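PDB 5TE9: response regulator receiver protein from Paraburkholderia phymatum, which probably serves as the receiver module of a two-component signalling pathway, switching state when a partner kinase's phosphoryl group is passed to a conserved aspartate. Local coordinates for residues A[30-35]-A[128-133]; A[18-23]-A[42-47]. All coordinates share one frame; numbering follows the deposited sequence.

Contact 1: A[30-35]-A[128-133]; sequences VMITRE and TKPVDF
Thr-33, on the inner side of helix 27-39, sends OG1 across to the carbonyl O of Val-131 and donates a hydrogen bond of 2.8 Å between those two atoms. The hydroxyl comes in well off the end of the C=O, at 125°, and lies 28° out of the carbonyl plane. Thr-33 chi1 of -56° sets OG1 beside the residue's own N and anti to its carbonyl carbon, turned to the loop; OG1 also accepts from a water 2.7 Å from it. That water accepts from Val-131 N, so the hydroxyl holds Val-131 O directly and Val-131 N by way of the water. Ile-32 adds the apolar half: its CD1 rests on the Pro-130 ring, 3.7 Å from Pro-130 CB, while its other branch, CG2, lies 3.9 Å from Asp-132 CB. Asp-132 turns its carboxylate off to N-cap helix 133-142, with OD2 bound to Arg-135 N. Two residues before Asp-132, Pro-130 follows Lys-129 through a cis peptide; Lys-129 NZ forms a salt bridge with Asp-77, the predicted phosphorylation site. The lysine followed by a cis-proline, in the loop after the last strand of the parallel sheet, is a hallmark of the CheY-like receiver fold.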
ATOM      1  N   VAL A  30      -5.103  18.569   5.652  1.00 41.78           N
ATOM      2  CA  VAL A  30      -3.694  18.171   5.663  1.00 47.02           C
ATOM      3  C   VAL A  30      -3.438  17.175   6.787  1.00 50.12           C
ATOM      4  O   VAL A  30      -2.667  16.217   6.634  1.00 51.82           O
ATOM      5  CB  VAL A  30      -2.777  19.401   5.782  1.00 48.28           C
ATOM      6  CG1 VAL A  30      -1.387  18.988   6.244  1.00 40.70           C
ATOM      7  CG2 VAL A  30      -2.693  20.128   4.456  1.00 44.20           C
ATOM      8  N   MET A  31      -4.097  17.380   7.931  1.00 53.95           N
ATOM      9  CA  MET A  31      -3.928  16.486   9.069  1.00 55.33           C
ATOM     10  C   MET A  31      -4.386  15.069   8.731  1.00 52.20           C
ATOM     11  O   MET A  31      -3.716  14.096   9.084  1.00 46.25           O
ATOM     12  CB  MET A  31      -4.693  17.041  10.273  1.00 68.00           C
ATOM     13  CG  MET A  31      -3.914  16.992  11.576  1.00 83.69           C
ATOM     14  SD  MET A  31      -2.146  17.221  11.309  1.00 88.08           S
ATOM     15  CE  MET A  31      -1.500  15.853  12.276  1.00 84.81           C
ATOM     16  N   ILE A  32      -5.510  14.943   8.022  1.00 48.72           N
ATOM     17  CA  ILE A  32      -6.042  13.637   7.641  1.00 49.90           C
ATOM     18  C   ILE A  32      -5.045  12.864   6.783  1.00 47.59           C
ATOM     19  O   ILE A  32      -4.836  11.658   6.976  1.00 47.72           O
ATOM     20  CB  ILE A  32      -7.391  13.816   6.923  1.00 51.68           C
ATOM     21  CG1 ILE A  32      -8.452  14.263   7.928  1.00 54.50           C
ATOM     22  CG2 ILE A  32      -7.792  12.541   6.178  1.00 45.48           C
ATOM     23  CD1 ILE A  32      -9.643  14.925   7.292  1.00 55.27           C
ATOM     24  N   THR A  33      -4.401  13.543   5.838  1.00 39.52           N
ATOM     25  CA  THR A  33      -3.451  12.860   4.978  1.00 37.16           C
ATOM     26  C   THR A  33      -2.184  12.485   5.742  1.00 39.33           C
ATOM     27  O   THR A  33      -1.658  11.382   5.567  1.00 43.71           O
ATOM     28  CB  THR A  33      -3.138  13.735   3.771  1.00 38.54           C
ATOM     29  OG1 THR A  33      -4.365  14.057   3.090  1.00 35.18           O
ATOM     30  CG2 THR A  33      -2.220  13.008   2.830  1.00 33.14           C
ATOM     31  N   ARG A  34      -1.694  13.379   6.606  1.00 44.30           N
ATOM     32  CA  ARG A  34      -0.491  13.090   7.387  1.00 47.72           C
ATOM     33  C   ARG A  34      -0.680  11.851   8.245  1.00 49.06           C
ATOM     34  O   ARG A  34       0.172  10.956   8.267  1.00 48.29           O
ATOM     35  CB  ARG A  34      -0.129  14.291   8.266  1.00 52.22           C
ATOM     36  CG  ARG A  34       0.866  15.241   7.621  1.00 59.16           C
ATOM     37  CD  ARG A  34       1.069  16.520   8.430  1.00 71.16           C
ATOM     38  NE  ARG A  34       1.987  17.428   7.746  1.00 77.62           N
ATOM     39  CZ  ARG A  34       2.121  18.720   8.029  1.00 88.12           C
ATOM     40  NH1 ARG A  34       1.390  19.271   8.993  1.00 99.77           N
ATOM     41  NH2 ARG A  34       2.984  19.466   7.349  1.00 85.25           N
ATOM     42  N   GLU A  35      -1.804  11.790   8.959  1.00 53.83           N
ATOM     43  CA  GLU A  35      -2.076  10.659   9.830  1.00 57.69           C
ATOM     44  C   GLU A  35      -2.317   9.389   9.033  1.00 53.49           C
ATOM     45  O   GLU A  35      -1.945   8.305   9.493  1.00 63.05           O
ATOM     46  CB  GLU A  35      -3.270  10.974  10.727  1.00 64.20           C
ATOM     47  CG  GLU A  35      -2.957  12.035  11.753  1.00 75.05           C
ATOM     48  CD  GLU A  35      -4.201  12.637  12.378  1.00 84.57           C
ATOM     49  OE1 GLU A  35      -5.244  11.939  12.454  1.00 87.56           O
ATOM     50  OE2 GLU A  35      -4.129  13.822  12.776  1.00 85.75           O
ATOM     51  N   THR A 128     -12.188  13.105  -4.620  1.00 50.86           N
ATOM     52  CA  THR A 128     -12.822  13.956  -3.638  1.00 47.47           C
ATOM     53  C   THR A 128     -11.963  14.017  -2.387  1.00 54.83           C
ATOM     54  O   THR A 128     -11.321  13.038  -2.001  1.00 56.00           O
ATOM     55  CB  THR A 128     -14.208  13.422  -3.332  1.00 47.92           C
ATOM     56  OG1 THR A 128     -14.871  13.188  -4.579  1.00 51.86           O
ATOM     57  CG2 THR A 128     -15.009  14.427  -2.535  1.00 51.09           C
ATOM     58  N   LYS A 129     -11.904  15.173  -1.794  1.00 58.39           N
ATOM     59  CA  LYS A 129     -11.140  15.255  -0.572  1.00 57.77           C
ATOM     60  C   LYS A 129     -12.057  14.976   0.613  1.00 64.30           C
ATOM     61  O   LYS A 129     -13.283  15.060   0.493  1.00 68.26           O
ATOM     62  CB  LYS A 129     -10.482  16.627  -0.473  1.00 54.30           C
ATOM     63  CG  LYS A 129     -11.359  17.676   0.077  1.00 61.23           C
ATOM     64  CD  LYS A 129     -10.569  18.936   0.322  1.00 70.41           C
ATOM     65  CE  LYS A 129     -10.660  19.867  -0.864  1.00 72.65           C
ATOM     66  NZ  LYS A 129     -10.425  21.274  -0.452  1.00 78.78           N
ATOM     67  N   PRO A 130     -11.504  14.623   1.783  1.00 62.99           N
ATOM     68  CA  PRO A 130     -10.083  14.582   2.136  1.00 55.15           C
ATOM     69  C   PRO A 130      -9.412  13.332   1.637  1.00 48.91           C
ATOM     70  O   PRO A 130     -10.073  12.370   1.300  1.00 51.45           O
ATOM     71  CB  PRO A 130     -10.101  14.615   3.656  1.00 61.69           C
ATOM     72  CG  PRO A 130     -11.343  13.884   3.996  1.00 68.74           C
ATOM     73  CD  PRO A 130     -12.350  14.200   2.911  1.00 68.20           C
ATOM     74  N   VAL A 131      -8.089  13.368   1.601  1.00 39.24           N
ATOM     75  CA  VAL A 131      -7.303  12.240   1.125  1.00 37.96           C
ATOM     76  C   VAL A 131      -6.887  11.455   2.360  1.00 40.10           C
ATOM     77  O   VAL A 131      -5.790  11.600   2.897  1.00 48.05           O
ATOM     78  CB  VAL A 131      -6.110  12.688   0.291  1.00 41.70           C
ATOM     79  CG1 VAL A 131      -5.232  11.468  -0.058  1.00 36.93           C
ATOM     80  CG2 VAL A 131      -6.610  13.391  -0.951  1.00 40.18           C
ATOM     81  N   ASP A 132      -7.787  10.588   2.816  1.00 42.82           N
ATOM     82  CA  ASP A 132      -7.422   9.541   3.754  1.00 46.91           C
ATOM     83  C   ASP A 132      -6.759   8.399   2.988  1.00 48.01           C
ATOM     84  O   ASP A 132      -6.540   8.475   1.780  1.00 44.76           O
ATOM     85  CB  ASP A 132      -8.654   9.076   4.525  1.00 55.46           C
ATOM     86  CG  ASP A 132      -9.549   8.206   3.693  1.00 64.40           C
ATOM     87  OD1 ASP A 132     -10.123   7.244   4.248  1.00 74.94           O
ATOM     88  OD2 ASP A 132      -9.639   8.466   2.473  1.00 63.29           O
ATOM     89  N   PHE A 133      -6.435   7.314   3.689  1.00 51.01           N
ATOM     90  CA  PHE A 133      -5.675   6.239   3.058  1.00 44.66           C
ATOM     91  C   PHE A 133      -6.490   5.550   1.971  1.00 41.97           C
ATOM     92  O   PHE A 133      -5.949   5.186   0.926  1.00 45.36           O
ATOM     93  CB  PHE A 133      -5.202   5.229   4.105  1.00 51.06           C
ATOM     94  CG  PHE A 133      -4.333   4.132   3.545  1.00 40.12           C
ATOM     95  CD1 PHE A 133      -3.053   4.412   3.087  1.00 42.50           C
ATOM     96  CD2 PHE A 133      -4.789   2.832   3.492  1.00 47.20           C
ATOM     97  CE1 PHE A 133      -2.241   3.413   2.587  1.00 39.11           C
ATOM     98  CE2 PHE A 133      -3.988   1.813   2.982  1.00 47.12           C
ATOM     99  CZ  PHE A 133      -2.709   2.110   2.532  1.00 42.59           C
TER
HETATM  100  O   HOH W   1      -6.397  15.654   2.256  1.00 46.38           O

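Contact 2: A[18-23]-A[42-47]; sequences IHILLV and LLNPLH
His-19 and Pro-45 meet face-on: Pro-45 CG sits 3.5 Å above the centre of the imidazole, only 5° off its normal, in a CH-pi contact. At the edge of that ring ND1 is hydrogen-bonded to His-47 NE2, 3.0 Å between the two nitrogens, and the rings run rim to rim with their planes 14° apart. Both imidazoles stand beside their own backbone N and anti to the carbonyl carbon, which brings them together on one face of the sheet, and Phe-58 meets the His-47 ring there. His-19, Pro-45 and His-47 form the partly exposed side, where a few individual contacts do the work, against the buried side of Ile-20 and Leu-22. Between the backbones the fit is close: Ile-20 N donates to Pro-45 O, His-47 N to Ile-20 O at 2.7 Å, and Leu-22 N to His-47 O, all nearly straight. These bonds pair strands 19-23 and 46-49 in parallel, the two strands of a beta-alpha-beta unit crossed over by helix 27-39. On the face toward that helix, Leu-46 CD1 packs 3.8 Å from Leu-22 CB and 3.9 Å from Ile-20 CG2, with Phe-37 against both Ile-20 and Leu-46. Ahead of the bridged pairs, Asn-44 ND2 reaches a lone pair of Ile-18 O at 2.9 Å, in the carbonyl plane, while Asn-44 OD1 accepts from Val-150 N of the second subunit.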
ATOM      1  N   ILE A  18       9.396   7.786  -4.745  1.00 53.09           N
ATOM      2  CA  ILE A  18       8.802   9.042  -5.204  1.00 53.16           C
ATOM      3  C   ILE A  18       8.246   9.836  -4.026  1.00 53.96           C
ATOM      4  O   ILE A  18       7.542   9.298  -3.156  1.00 53.09           O
ATOM      5  CB  ILE A  18       7.724   8.813  -6.284  1.00 48.39           C
ATOM      6  CG1 ILE A  18       6.543   8.001  -5.774  1.00 44.91           C
ATOM      7  CG2 ILE A  18       8.323   8.184  -7.521  1.00 57.48           C
ATOM      8  CD1 ILE A  18       5.211   8.669  -6.074  1.00 41.22           C
ATOM      9  N   HIS A  19       8.574  11.127  -3.999  1.00 47.60           N
ATOM     10  CA  HIS A  19       8.018  12.053  -3.028  1.00 41.90           C
ATOM     11  C   HIS A  19       6.672  12.568  -3.515  1.00 39.35           C
ATOM     12  O   HIS A  19       6.408  12.653  -4.716  1.00 44.45           O
ATOM     13  CB  HIS A  19       8.958  13.235  -2.775  1.00 39.19           C
ATOM     14  CG  HIS A  19      10.307  12.848  -2.254  1.00 45.32           C
ATOM     15  ND1 HIS A  19      10.997  13.618  -1.338  1.00 48.90           N
ATOM     16  CD2 HIS A  19      11.104  11.792  -2.535  1.00 44.07           C
ATOM     17  CE1 HIS A  19      12.159  13.046  -1.075  1.00 49.28           C
ATOM     18  NE2 HIS A  19      12.244  11.934  -1.783  1.00 52.04           N
ATOM     19  N   ILE A  20       5.828  12.919  -2.557  1.00 36.91           N
ATOM     20  CA  ILE A  20       4.466  13.359  -2.793  1.00 30.99           C
ATOM     21  C   ILE A  20       4.340  14.799  -2.312  1.00 43.36           C
ATOM     22  O   ILE A  20       4.756  15.121  -1.194  1.00 49.54           O
ATOM     23  CB  ILE A  20       3.483  12.423  -2.075  1.00 30.39           C
ATOM     24  CG1 ILE A  20       3.610  11.016  -2.658  1.00 36.63           C
ATOM     25  CG2 ILE A  20       2.052  12.934  -2.171  1.00 29.38           C
ATOM     26  CD1 ILE A  20       2.844   9.959  -1.892  1.00 40.99           C
ATOM     27  N   LEU A  21       3.791  15.671  -3.160  1.00 45.43           N
ATOM     28  CA  LEU A  21       3.569  17.078  -2.820  1.00 34.95           C
ATOM     29  C   LEU A  21       2.074  17.334  -2.704  1.00 33.98           C
ATOM     30  O   LEU A  21       1.329  17.162  -3.676  1.00 41.00           O
ATOM     31  CB  LEU A  21       4.187  18.021  -3.853  1.00 35.75           C
ATOM     32  CG  LEU A  21       3.980  19.527  -3.565  1.00 42.21           C
ATOM     33  CD1 LEU A  21       4.692  19.989  -2.283  1.00 40.77           C
ATOM     34  CD2 LEU A  21       4.418  20.389  -4.741  1.00 43.84           C
ATOM     35  N   LEU A  22       1.637  17.723  -1.521  1.00 33.07           N
ATOM     36  CA  LEU A  22       0.228  17.963  -1.246  1.00 35.84           C
ATOM     37  C   LEU A  22       0.062  19.464  -1.126  1.00 40.18           C
ATOM     38  O   LEU A  22       0.635  20.086  -0.226  1.00 44.85           O
ATOM     39  CB  LEU A  22      -0.236  17.253   0.025  1.00 30.76           C
ATOM     40  CG  LEU A  22      -1.605  17.666   0.563  1.00 33.12           C
ATOM     41  CD1 LEU A  22      -2.694  17.332  -0.395  1.00 37.97           C
ATOM     42  CD2 LEU A  22      -1.857  16.958   1.851  1.00 32.58           C
ATOM     43  N   VAL A  23      -0.695  20.032  -2.055  1.00 42.14           N
ATOM     44  CA  VAL A  23      -0.962  21.456  -2.104  1.00 39.18           C
ATOM     45  C   VAL A  23      -2.396  21.600  -1.620  1.00 43.13           C
ATOM     46  O   VAL A  23      -3.346  21.486  -2.383  1.00 41.73           O
ATOM     47  CB  VAL A  23      -0.755  22.029  -3.506  1.00 43.26           C
ATOM     48  CG1 VAL A  23      -0.742  23.532  -3.455  1.00 36.04           C
ATOM     49  CG2 VAL A  23       0.566  21.540  -4.086  1.00 41.28           C
ATOM     50  N   LEU A  42       3.088   4.445   5.121  1.00 35.01           N
ATOM     51  CA  LEU A  42       3.577   4.842   3.811  1.00 36.30           C
ATOM     52  C   LEU A  42       4.961   5.423   3.984  1.00 41.81           C
ATOM     53  O   LEU A  42       5.162   6.329   4.794  1.00 48.87           O
ATOM     54  CB  LEU A  42       2.655   5.866   3.154  1.00 45.82           C
ATOM     55  CG  LEU A  42       1.649   5.278   2.175  1.00 57.01           C
ATOM     56  CD1 LEU A  42       0.584   6.309   1.906  1.00 62.88           C
ATOM     57  CD2 LEU A  42       2.344   4.867   0.886  1.00 56.55           C
ATOM     58  N   LEU A  43       5.917   4.898   3.239  1.00 34.68           N
ATOM     59  CA  LEU A  43       7.259   5.438   3.316  1.00 39.19           C
ATOM     60  C   LEU A  43       7.462   6.667   2.445  1.00 42.52           C
ATOM     61  O   LEU A  43       8.488   7.332   2.593  1.00 45.57           O
ATOM     62  CB  LEU A  43       8.277   4.373   2.930  1.00 43.06           C
ATOM     63  CG  LEU A  43       8.611   3.413   4.075  1.00 49.36           C
ATOM     64  CD1 LEU A  43       9.799   2.536   3.724  1.00 49.77           C
ATOM     65  CD2 LEU A  43       8.888   4.222   5.328  1.00 53.10           C
ATOM     66  N   ASN A  44       6.535   6.976   1.550  1.00 33.26           N
ATOM     67  CA  ASN A  44       6.765   8.030   0.567  1.00 37.97           C
ATOM     68  C   ASN A  44       6.820   9.377   1.278  1.00 41.65           C
ATOM     69  O   ASN A  44       5.836   9.759   1.923  1.00 38.85           O
ATOM     70  CB  ASN A  44       5.650   8.037  -0.485  1.00 35.99           C
ATOM     71  CG  ASN A  44       5.611   6.774  -1.295  1.00 38.91           C
ATOM     72  OD1 ASN A  44       4.896   5.833  -0.966  1.00 43.06           O
ATOM     73  ND2 ASN A  44       6.389   6.738  -2.360  1.00 41.27           N
ATOM     74  N   PRO A  45       7.935  10.111   1.208  1.00 44.57           N
ATOM     75  CA  PRO A  45       7.979  11.450   1.819  1.00 45.60           C
ATOM     76  C   PRO A  45       6.801  12.298   1.380  1.00 43.72           C
ATOM     77  O   PRO A  45       6.567  12.472   0.185  1.00 43.36           O
ATOM     78  CB  PRO A  45       9.301  12.038   1.311  1.00 49.47           C
ATOM     79  CG  PRO A  45      10.133  10.866   0.945  1.00 50.42           C
ATOM     80  CD  PRO A  45       9.201   9.752   0.545  1.00 47.09           C
ATOM     81  N   LEU A  46       6.038  12.800   2.336  1.00 45.24           N
ATOM     82  CA  LEU A  46       4.915  13.686   2.067  1.00 40.17           C
ATOM     83  C   LEU A  46       5.328  15.128   2.339  1.00 46.41           C
ATOM     84  O   LEU A  46       5.713  15.465   3.465  1.00 53.04           O
ATOM     85  CB  LEU A  46       3.718  13.302   2.930  1.00 34.84           C
ATOM     86  CG  LEU A  46       2.560  14.296   2.868  1.00 37.97           C
ATOM     87  CD1 LEU A  46       1.973  14.481   1.427  1.00 31.67           C
ATOM     88  CD2 LEU A  46       1.515  13.796   3.825  1.00 39.65           C
ATOM     89  N   HIS A  47       5.254  15.972   1.313  1.00 44.77           N
ATOM     90  CA  HIS A  47       5.539  17.394   1.443  1.00 42.98           C
ATOM     91  C   HIS A  47       4.262  18.206   1.274  1.00 42.33           C
ATOM     92  O   HIS A  47       3.361  17.820   0.527  1.00 46.75           O
ATOM     93  CB  HIS A  47       6.559  17.842   0.407  1.00 44.63           C
ATOM     94  CG  HIS A  47       7.852  17.096   0.468  1.00 44.12           C
ATOM     95  ND1 HIS A  47       8.987  17.620   1.044  1.00 43.43           N
ATOM     96  CD2 HIS A  47       8.197  15.872   0.004  1.00 43.82           C
ATOM     97  CE1 HIS A  47       9.979  16.758   0.930  1.00 44.17           C
ATOM     98  NE2 HIS A  47       9.525  15.683   0.311  1.00 47.58           N
TER

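Overall arrangement
Contacts 1 and 2 share helix 27-39: contact 2 pairs the strands before and after it, and contact 1 fixes it to the loop leading into helix 133-142. They touch through Thr-33, whose CG2 lies 3.9 Å from Leu-46 CD2, and through Phe-133 against Leu-42. Both are partly buried, but the centre of contact 2 lies about 8 Å from the centre of the chain, that of contact 1 about 11 Å. Contact 2 combines repeated backbone bonds, leucine and isoleucine packing on the helix side and a histidine pair on the other face; contact 1 has one direct bond, one water and an isoleucine on a proline. Each nears the second subunit, through Asn-44 and Phe-133 respectively.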